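Local coordinates for protein KauB (Pseudomonas aeruginosa PAO1, PDB 6B4R) that probably oxidises a broad range of aldehydes, aminoaldehydes among them, to the corresponding acids with NAD(P)+ as a member of the aldehyde dehydrogenase family, at residues L367-K372 / P385-G390; V391-K396 / S408-E413. All coordinates share one frame; numbering follows the deposited sequence.

Contact 1: L367-K372 / P385-G390; sequences LVAGGK and PTIFDG
Val-368 and Ala-369 both lie opposite Ile-387, which grips the neighbouring strand through its own N and O. Val-368 N gives a nearly straight bond to Ile-387 O at 3.1 Å (N-H...O angle 171°). Ile-387 N in turn gives one to Ala-369 O at 3.0 Å. The same Ala-369 oxygen receives a CA-H...O contact from Thr-386 CA. Side chains fill in around this backbone core. Val-368 CG2 lies 3.6 Å from Ile-387 CG2; with Ile-387 CG1 beside its backbone N (chi1 -56°), CG2 is left anti to that N. Val-368 CG1 packs on Asp-389 CB. The face carrying Leu-367 and Phe-388 is built differently: Leu-367 CD1 sits 4.3 Å above the plane of the Phe-388 ring, offset toward its rim. The Leu-367 and Thr-386 side chains cross at about a right angle, with Leu-367 CD1 3.7 Å from Thr-386 CG2. Thr-386 OG1 takes a weak bond from Gly-371 N but is hydrogen-bonded to Glu-384 O as well. One shell further out, Leu-326 of helix 315-326 covers Ala-369 and Ile-387, His-361 meets the Phe-388 ring edge-to-face, and Lys-315 holds Asp-389 OD2 in a salt bridge. Two residues set against one are the signature of a classic beta bulge, here where strand 366-369 joins strand 382-389 within the mixed sheet of the aldehyde dehydrogenase catalytic domain.

Contact 2: V391-K396 / S408-E413; sequences VTNAMK and SVIEFE
Ile-410 lies along the backbone of Val-391, and its side chain can be read atom by atom. Ile-410 CB stands 3.8 Å from Val-391 O, and CG2 keeps a similar distance from that oxygen. Ile-410 CG1, anti to the carbonyl carbon of its own residue (chi1 -53°), comes to 3.5 Å of Val-391 O and also packs against Val-391 CB. The tip, Ile-410 CD1, ends 4.0 Å from Asn-393 OD1, where the two side chains pass at a slant. That amide is also held by other partners: Asn-393 ND2 is bonded to Asp-424 O and Asn-393 OD1 to Arg-307 NH1. The setting is a short beta-alpha-beta crossover, in which the chain leaves strand 382-389, passes through helix 396-399 and returns as the parallel strand 406-412. Val-391 is where the leaving chain still holds the returning strand, its N bonding to Val-409 O at 3.1 Å (N-H...O angle 151°). Val-391 CG1 reaches Ser-408 CB at 3.9 Å, and Val-391 CG2 rests over the backbone of Val-409. Beyond it, a type I turn from Thr-392 to Met-395, closed by Met-395 N to Thr-392 O, brings Met-395 to the N-cap of the helix, where its side chain packs on Asp-363 and Ala-365.

How the contacts relate
Read from the N terminus, the chain first leaves helix 347-362 for strand 366-369, and contact 1 closes the excursion that returns it, antiparallel, along strand 382-389. Contact 2 opens directly after that, at Val-391, and closes a second excursion through helix 396-399 when the chain comes back on strand 406-412. The two loops thus follow in series, neither enclosing nor crossing the other. They share a sheet: strand 382-389 is the partner of 366-369 on one side and of 406-412 on the other. The junction is direct, with Phe-388 O 3.0 Å from Val-409 N, probably a hydrogen bond, and Ile-387 CG2 packed on Val-409 CG2.

Contact 1: L367-K372 / P385-G390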
# COMPACT_ATOMS: atom_id res chain seq x y z
N LEU A 367 9.92 -36.38 34.91
CA LEU A 367 9.67 -37.05 33.64
C LEU A 367 8.31 -37.74 33.65
O LEU A 367 8.01 -38.53 34.55
CB LEU A 367 10.78 -38.06 33.35
CG LEU A 367 10.67 -38.87 32.06
CD1 LEU A 367 10.72 -37.96 30.85
CD2 LEU A 367 11.76 -39.93 31.99
N VAL A 368 7.48 -37.46 32.65
CA VAL A 368 6.14 -38.04 32.58
C VAL A 368 5.83 -38.73 31.25
O VAL A 368 4.77 -39.33 31.10
CB VAL A 368 5.05 -36.99 32.88
CG1 VAL A 368 5.12 -36.54 34.34
CG2 VAL A 368 5.17 -35.80 31.95
N ALA A 369 6.75 -38.63 30.29
CA ALA A 369 6.60 -39.32 29.00
C ALA A 369 7.93 -39.39 28.24
O ALA A 369 8.67 -38.41 28.18
CB ALA A 369 5.53 -38.65 28.15
N GLY A 370 8.21 -40.56 27.66
CA GLY A 370 9.42 -40.76 26.88
C GLY A 370 10.70 -40.61 27.68
O GLY A 370 10.79 -41.08 28.81
N GLY A 371 11.70 -39.97 27.08
CA GLY A 371 12.94 -39.68 27.77
C GLY A 371 14.09 -40.63 27.47
O GLY A 371 15.14 -40.55 28.09
N LYS A 372 13.89 -41.52 26.50
CA LYS A 372 14.92 -42.51 26.17
C LYS A 372 15.18 -42.60 24.68
O LYS A 372 14.31 -42.29 23.86
CB LYS A 372 14.52 -43.89 26.70
CG LYS A 372 14.28 -43.96 28.20
CD LYS A 372 13.92 -45.37 28.63
CE LYS A 372 12.77 -45.93 27.80
NZ LYS A 372 11.53 -45.10 27.92
N PRO A 385 9.57 -38.91 21.85
CA PRO A 385 8.99 -37.62 22.26
C PRO A 385 8.91 -37.54 23.79
O PRO A 385 8.32 -38.42 24.42
CB PRO A 385 7.59 -37.67 21.65
CG PRO A 385 7.73 -38.56 20.46
CD PRO A 385 8.72 -39.61 20.87
N THR A 386 9.50 -36.50 24.36
CA THR A 386 9.68 -36.43 25.81
C THR A 386 8.97 -35.24 26.46
O THR A 386 9.04 -34.12 25.96
CB THR A 386 11.19 -36.36 26.15
OG1 THR A 386 11.86 -37.50 25.60
CG2 THR A 386 11.41 -36.32 27.65
N ILE A 387 8.28 -35.49 27.57
CA ILE A 387 7.64 -34.43 28.33
C ILE A 387 8.17 -34.35 29.76
O ILE A 387 8.16 -35.35 30.48
CB ILE A 387 6.11 -34.61 28.40
CG1 ILE A 387 5.51 -34.71 26.99
CG2 ILE A 387 5.47 -33.46 29.17
CD1 ILE A 387 4.02 -34.92 27.00
N PHE A 388 8.63 -33.17 30.16
CA PHE A 388 9.01 -32.92 31.54
C PHE A 388 7.97 -32.05 32.23
O PHE A 388 7.61 -30.98 31.74
CB PHE A 388 10.37 -32.23 31.61
CG PHE A 388 11.54 -33.17 31.61
CD1 PHE A 388 11.90 -33.84 32.77
CD2 PHE A 388 12.28 -33.38 30.46
CE1 PHE A 388 12.97 -34.72 32.78
CE2 PHE A 388 13.36 -34.25 30.46
CZ PHE A 388 13.70 -34.92 31.62
N ASP A 389 7.48 -32.52 33.38
CA ASP A 389 6.51 -31.76 34.16
C ASP A 389 7.20 -31.03 35.31
O ASP A 389 8.33 -31.36 35.68
CB ASP A 389 5.43 -32.70 34.70
CG ASP A 389 4.29 -31.95 35.37
OD1 ASP A 389 4.14 -30.74 35.10
OD2 ASP A 389 3.55 -32.57 36.16
N GLY A 390 6.53 -30.03 35.87
CA GLY A 390 7.05 -29.29 37.01
C GLY A 390 8.29 -28.49 36.66
O GLY A 390 9.24 -28.42 37.44

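Contact 2: V391-K396 / S408-E413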
# COMPACT_ATOMS: atom_id res chain seq x y z
N VAL A 391 8.27 -27.89 35.48
CA VAL A 391 9.40 -27.10 35.01
C VAL A 391 9.19 -25.63 35.33
O VAL A 391 8.07 -25.12 35.23
CB VAL A 391 9.59 -27.27 33.48
CG1 VAL A 391 10.85 -26.56 33.01
CG2 VAL A 391 9.64 -28.74 33.11
N THR A 392 10.25 -24.95 35.74
CA THR A 392 10.21 -23.51 35.92
C THR A 392 10.97 -22.85 34.77
O THR A 392 11.83 -23.48 34.15
CB THR A 392 10.83 -23.07 37.25
OG1 THR A 392 12.23 -23.38 37.26
CG2 THR A 392 10.14 -23.78 38.41
N ASN A 393 10.67 -21.59 34.50
CA ASN A 393 11.27 -20.88 33.37
C ASN A 393 12.72 -20.47 33.64
O ASN A 393 13.28 -19.65 32.91
CB ASN A 393 10.42 -19.66 32.99
CG ASN A 393 10.72 -19.17 31.59
OD1 ASN A 393 10.86 -19.95 30.66
ND2 ASN A 393 10.84 -17.85 31.44
N ALA A 394 13.32 -21.04 34.68
CA ALA A 394 14.70 -20.74 35.02
C ALA A 394 15.59 -21.96 34.77
O ALA A 394 16.81 -21.84 34.66
CB ALA A 394 14.80 -20.31 36.48
N MET A 395 14.96 -23.12 34.66
CA MET A 395 15.67 -24.37 34.39
C MET A 395 16.34 -24.33 33.02
O MET A 395 15.94 -23.57 32.14
CB MET A 395 14.73 -25.56 34.49
CG MET A 395 14.15 -25.78 35.88
SD MET A 395 13.05 -27.21 35.95
CE MET A 395 12.61 -27.21 37.69
N LYS A 396 17.36 -25.17 32.85
CA LYS A 396 18.15 -25.19 31.62
C LYS A 396 17.32 -25.62 30.42
O LYS A 396 17.45 -25.06 29.33
CB LYS A 396 19.37 -26.09 31.78
CG LYS A 396 20.32 -26.06 30.60
CD LYS A 396 21.45 -27.06 30.76
CE LYS A 396 22.45 -26.97 29.62
NZ LYS A 396 23.47 -28.04 29.67
N SER A 408 8.61 -28.82 27.80
CA SER A 408 8.66 -28.30 29.16
C SER A 408 7.30 -27.75 29.58
O SER A 408 6.78 -26.83 28.95
CB SER A 408 9.72 -27.20 29.29
OG SER A 408 11.02 -27.70 29.02
N VAL A 409 6.72 -28.32 30.63
CA VAL A 409 5.42 -27.87 31.11
C VAL A 409 5.58 -26.88 32.26
O VAL A 409 6.13 -27.20 33.31
CB VAL A 409 4.54 -29.05 31.56
CG1 VAL A 409 3.18 -28.55 32.02
CG2 VAL A 409 4.39 -30.06 30.43
N ILE A 410 5.09 -25.66 32.04
CA ILE A 410 5.23 -24.58 33.00
C ILE A 410 3.87 -24.03 33.39
O ILE A 410 3.03 -23.76 32.53
CB ILE A 410 6.12 -23.45 32.44
CG1 ILE A 410 7.45 -24.02 31.95
CG2 ILE A 410 6.35 -22.38 33.50
CD1 ILE A 410 8.29 -23.03 31.17
N GLU A 411 3.65 -23.87 34.69
CA GLU A 411 2.37 -23.39 35.20
C GLU A 411 2.37 -21.89 35.42
O GLU A 411 3.39 -21.31 35.80
CB GLU A 411 2.02 -24.10 36.51
CG GLU A 411 1.93 -25.61 36.40
CD GLU A 411 1.68 -26.27 37.74
OE1 GLU A 411 1.49 -25.55 38.74
OE2 GLU A 411 1.68 -27.52 37.80
N PHE A 412 1.23 -21.26 35.17
CA PHE A 412 1.05 -19.84 35.48
C PHE A 412 -0.29 -19.62 36.18
O PHE A 412 -1.23 -20.39 35.99
CB PHE A 412 1.17 -18.97 34.23
CG PHE A 412 0.11 -19.22 33.19
CD1 PHE A 412 0.36 -20.06 32.11
CD2 PHE A 412 -1.13 -18.60 33.27
CE1 PHE A 412 -0.61 -20.28 31.15
CE2 PHE A 412 -2.10 -18.82 32.32
CZ PHE A 412 -1.84 -19.66 31.25
N GLU A 413 -0.37 -18.57 36.98
CA GLU A 413 -1.58 -18.29 37.74
C GLU A 413 -2.64 -17.59 36.89
O GLU A 413 -3.80 -18.00 36.87
CB GLU A 413 -1.26 -17.45 38.99
CG GLU A 413 -2.47 -17.20 39.88
CD GLU A 413 -3.05 -18.47 40.46
OE1 GLU A 413 -2.27 -19.41 40.74
OE2 GLU A 413 -4.29 -18.54 40.64